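Local coordinates for A rubisco-like protein (Burkholderia fungorum, PDB 3NWR) that adopts the fold of the rubisco large chain and carries a carboxylated lysine, but as a rubisco-like protein probably catalyses a reaction other than carbon dioxide fixation, at residues A[289-292]-A[298-301]; A[317-320]-A[326-329]. All blocks are in the same frame, centred on the assembly; numbering follows the deposited sequence.

Both contacts close loops that follow parallel strands of the TIM barrel, the catalytic domain of the rubisco large chain. Contact 1 lies between strand 280-284 and helix 301-309, contact 2 on strand 315-319, the residues just after it and the loop before helix 329-340. They are in series along the chain, with centres about 12 Å apart, and F301 joins them: its CE1 packs 3.6 Å from H317 O, and its CZ lies 4.3 Å from V318 CG1. Both reach the second subunit, contact 1 through methionines and contact 2 through Q327, which bonds D120 there, as well as by packing. Both loops follow the C-terminal ends of their strands, the side where TIM barrels hold their active sites.

Contact 1: residues A[289-292]-A[298-301]; sequences GMMS and GMSF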
loop_
_atom_site.group_PDB
_atom_site.type_symbol
_atom_site.label_atom_id
_atom_site.label_comp_id
_atom_site.label_asym_id
_atom_site.label_seq_id
_atom_site.Cartn_x
_atom_site.Cartn_y
_atom_site.Cartn_z
ATOM N N GLY A 289 1.254 4.746 -8.381
ATOM C CA GLY A 289 1.720 6.111 -8.589
ATOM C C GLY A 289 1.989 6.837 -7.274
ATOM O O GLY A 289 2.943 7.613 -7.150
ATOM N N MET A 290 1.138 6.613 -6.283
ATOM C CA MET A 290 1.376 7.165 -4.956
ATOM C C MET A 290 2.703 6.670 -4.383
ATOM O O MET A 290 3.367 7.398 -3.649
ATOM C CB MET A 290 0.227 6.800 -4.011
ATOM C CG MET A 290 0.573 6.950 -2.541
ATOM S SD MET A 290 -0.845 6.673 -1.455
ATOM C CE MET A 290 -1.125 4.945 -1.775
ATOM N N MET A 291 3.089 5.446 -4.744
ATOM C CA MET A 291 4.283 4.819 -4.194
ATOM C C MET A 291 5.549 5.132 -4.982
ATOM O O MET A 291 6.626 4.650 -4.623
ATOM C CB MET A 291 4.094 3.294 -4.142
ATOM C CG MET A 291 2.850 2.891 -3.394
ATOM S SD MET A 291 2.507 1.130 -3.532
ATOM C CE MET A 291 4.056 0.411 -2.994
ATOM N N SER A 292 5.443 5.931 -6.046
ATOM C CA SER A 292 6.562 6.044 -6.984
ATOM C C SER A 292 6.745 7.347 -7.772
ATOM O O SER A 292 7.815 7.528 -8.356
ATOM C CB SER A 292 6.513 4.878 -7.984
ATOM O OG SER A 292 5.347 4.954 -8.796
ATOM N N GLY A 298 9.693 6.336 -2.000
ATOM C CA GLY A 298 8.861 5.195 -2.340
ATOM C C GLY A 298 9.598 3.986 -2.884
ATOM O O GLY A 298 10.583 3.540 -2.298
ATOM N N MET A 299 9.131 3.466 -4.014
ATOM C CA MET A 299 9.617 2.187 -4.503
ATOM C C MET A 299 9.688 2.187 -6.021
ATOM O O MET A 299 8.682 2.431 -6.692
ATOM C CB MET A 299 8.681 1.075 -4.022
ATOM C CG MET A 299 9.300 -0.289 -4.001
ATOM S SD MET A 299 8.117 -1.495 -3.348
ATOM C CE MET A 299 7.720 -0.856 -1.736
ATOM N N SER A 300 10.875 1.930 -6.569
ATOM C CA SER A 300 11.004 1.721 -8.013
ATOM C C SER A 300 10.381 0.385 -8.405
ATOM O O SER A 300 10.185 -0.508 -7.563
ATOM C CB SER A 300 12.473 1.733 -8.441
ATOM O OG SER A 300 13.083 2.961 -8.087
ATOM N N PHE A 301 10.080 0.232 -9.687
ATOM C CA PHE A 301 9.310 -0.931 -10.115
ATOM C C PHE A 301 10.051 -2.248 -9.877
ATOM O O PHE A 301 9.442 -3.243 -9.528
ATOM C CB PHE A 301 8.888 -0.805 -11.587
ATOM C CG PHE A 301 7.923 -1.871 -12.042
ATOM C CD1 PHE A 301 6.559 -1.764 -11.784
ATOM C CD2 PHE A 301 8.385 -2.967 -12.745
ATOM C CE1 PHE A 301 5.670 -2.758 -12.225
ATOM C CE2 PHE A 301 7.511 -3.954 -13.188
ATOM C CZ PHE A 301 6.149 -3.845 -12.926
#
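M291 lays its side chain alongside that of M299, the two pointing the same way and meeting at their methyl ends, CE to CE at 4.1 Å. The pair sits in the loop that follows strand 280-284 of the rubisco-type TIM barrel and leads into helix 301-309. Both chains run extended through chi2 and then bend at chi3, in opposite senses (54° in M291, -58° in M299), which brings the methyls rather than the sulfurs together. Y304 of the helix touches both methionines, and M290 of the second subunit packs on both, so this apolar patch is part of the dimer interface.

The backbone supplies the polar half of the contact. M299 N donates to M291 O over 2.8 Å; the donor stands nearly in line with the C=O bond, although the N-H itself is bent to 148° at the hydrogen. The same oxygen receives a CA-H...O contact from G298, with CA at 3.2 Å, and is therefore approached by two successive residues. G298 has no room for a CB here: one would run into M291 O and, at these backbone angles with phi positive, would also press on the carbonyl oxygen of the residue before. At the corner that the chain turns here and just past it, G298 and S300 make backbone hydrogen bonds to L129 on strand 126-133, tying the barrel loop to the sheet of the N-terminal domain. S292 turns its OG back to Y288 O, while its CB rests 3.5 Å from M299 O, an oxygen that also accepts a hydrogen bond from Y288 OH.

Contact 2: residues A[317-320]-A[326-329]; sequences HVHG and AQSD
H319 presents the ND1 edge of its imidazole to Q327, donating to OE1 at 2.9 Å in a bond fairly straight at the hydrogen. Its CG is anti to the carbonyl carbon, a rotation that swings the ring toward Q327. The acceptor lies only 5° out of the ring plane, so the histidine side of the bond is well aligned. The glutamine side is not: ND1 stands 66° out of the carbonyl plane. The ring and amide planes are steep to each other, 71° apart. Q327 reaches this position by a bend at chi2, which folds the amide over instead of letting the chain run straight out.

Strand 315-319 belongs to the parallel sheet of the TIM barrel, and the bond ties H319 to the loop ahead of helix 329-340. That loop probably corresponds to loop 6 of rubisco, whose start and finish the contact joins. F325 stacks on the H319 ring, while Q327 NE2 donates to D120 of the second subunit; both ends of the amide are thus bonded, which would restrain its rotation. S328 N-caps the helix, its OG bonded to E331 N, and A322 N donates to OD1 of D329, holding that carboxylate.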
loop_
_atom_site.group_PDB
_atom_site.type_symbol
_atom_site.label_atom_id
_atom_site.label_comp_id
_atom_site.label_asym_id
_atom_site.label_seq_id
_atom_site.Cartn_x
_atom_site.Cartn_y
_atom_site.Cartn_z
ATOM N N HIS A 317 1.141 -4.887 -14.703
ATOM C CA HIS A 317 1.007 -3.704 -15.541
ATOM C C HIS A 317 2.261 -2.849 -15.538
ATOM O O HIS A 317 2.882 -2.636 -14.478
ATOM C CB HIS A 317 -0.175 -2.868 -15.072
ATOM C CG HIS A 317 -1.479 -3.350 -15.601
ATOM N ND1 HIS A 317 -2.131 -2.719 -16.636
ATOM C CD2 HIS A 317 -2.242 -4.418 -15.264
ATOM C CE1 HIS A 317 -3.247 -3.374 -16.911
ATOM N NE2 HIS A 317 -3.336 -4.409 -16.093
ATOM N N VAL A 318 2.599 -2.328 -16.717
ATOM C CA VAL A 318 3.775 -1.480 -16.889
ATOM C C VAL A 318 3.451 -0.121 -17.504
ATOM O O VAL A 318 4.358 0.668 -17.783
ATOM C CB VAL A 318 4.852 -2.176 -17.748
ATOM C CG1 VAL A 318 5.282 -3.480 -17.098
ATOM C CG2 VAL A 318 4.361 -2.426 -19.175
ATOM N N HIS A 319 2.164 0.161 -17.664
ATOM C CA HIS A 319 1.684 1.340 -18.376
ATOM C C HIS A 319 2.179 1.287 -19.819
ATOM O O HIS A 319 2.249 0.190 -20.362
ATOM C CB HIS A 319 1.942 2.622 -17.581
ATOM C CG HIS A 319 1.071 2.717 -16.364
ATOM N ND1 HIS A 319 1.041 3.819 -15.536
ATOM C CD2 HIS A 319 0.178 1.835 -15.845
ATOM C CE1 HIS A 319 0.175 3.613 -14.560
ATOM N NE2 HIS A 319 -0.365 2.416 -14.724
ATOM N N GLY A 320 2.481 2.406 -20.470
ATOM C CA GLY A 320 2.706 2.304 -21.906
ATOM C C GLY A 320 3.601 3.343 -22.530
ATOM O O GLY A 320 3.694 4.465 -22.037
ATOM N N ALA A 326 1.655 9.736 -16.441
ATOM C CA ALA A 326 2.851 10.527 -16.141
ATOM C C ALA A 326 4.170 9.793 -16.382
ATOM O O ALA A 326 5.216 10.423 -16.518
ATOM C CB ALA A 326 2.797 11.026 -14.701
ATOM N N GLN A 327 4.134 8.467 -16.418
ATOM C CA GLN A 327 5.370 7.689 -16.489
ATOM C C GLN A 327 6.158 7.898 -17.783
ATOM O O GLN A 327 5.578 8.007 -18.860
ATOM C CB GLN A 327 5.086 6.198 -16.311
ATOM C CG GLN A 327 4.786 5.797 -14.872
ATOM C CD GLN A 327 3.404 6.219 -14.420
ATOM O OE1 GLN A 327 2.469 6.279 -15.210
ATOM N NE2 GLN A 327 3.270 6.514 -13.131
ATOM N N SER A 328 7.483 7.932 -17.657
ATOM C CA SER A 328 8.370 8.077 -18.815
ATOM C C SER A 328 8.483 6.780 -19.599
ATOM O O SER A 328 8.264 5.687 -19.059
ATOM C CB SER A 328 9.773 8.491 -18.366
ATOM O OG SER A 328 10.390 7.443 -17.635
ATOM N N ASP A 329 8.847 6.895 -20.874
ATOM C CA ASP A 329 9.078 5.707 -21.681
ATOM C C ASP A 329 10.179 4.854 -21.058
ATOM O O ASP A 329 10.092 3.625 -21.061
ATOM C CB ASP A 329 9.483 6.085 -23.113
ATOM C CG ASP A 329 8.305 6.534 -23.973
ATOM O OD1 ASP A 329 7.145 6.483 -23.522
ATOM O OD2 ASP A 329 8.550 6.933 -25.132
#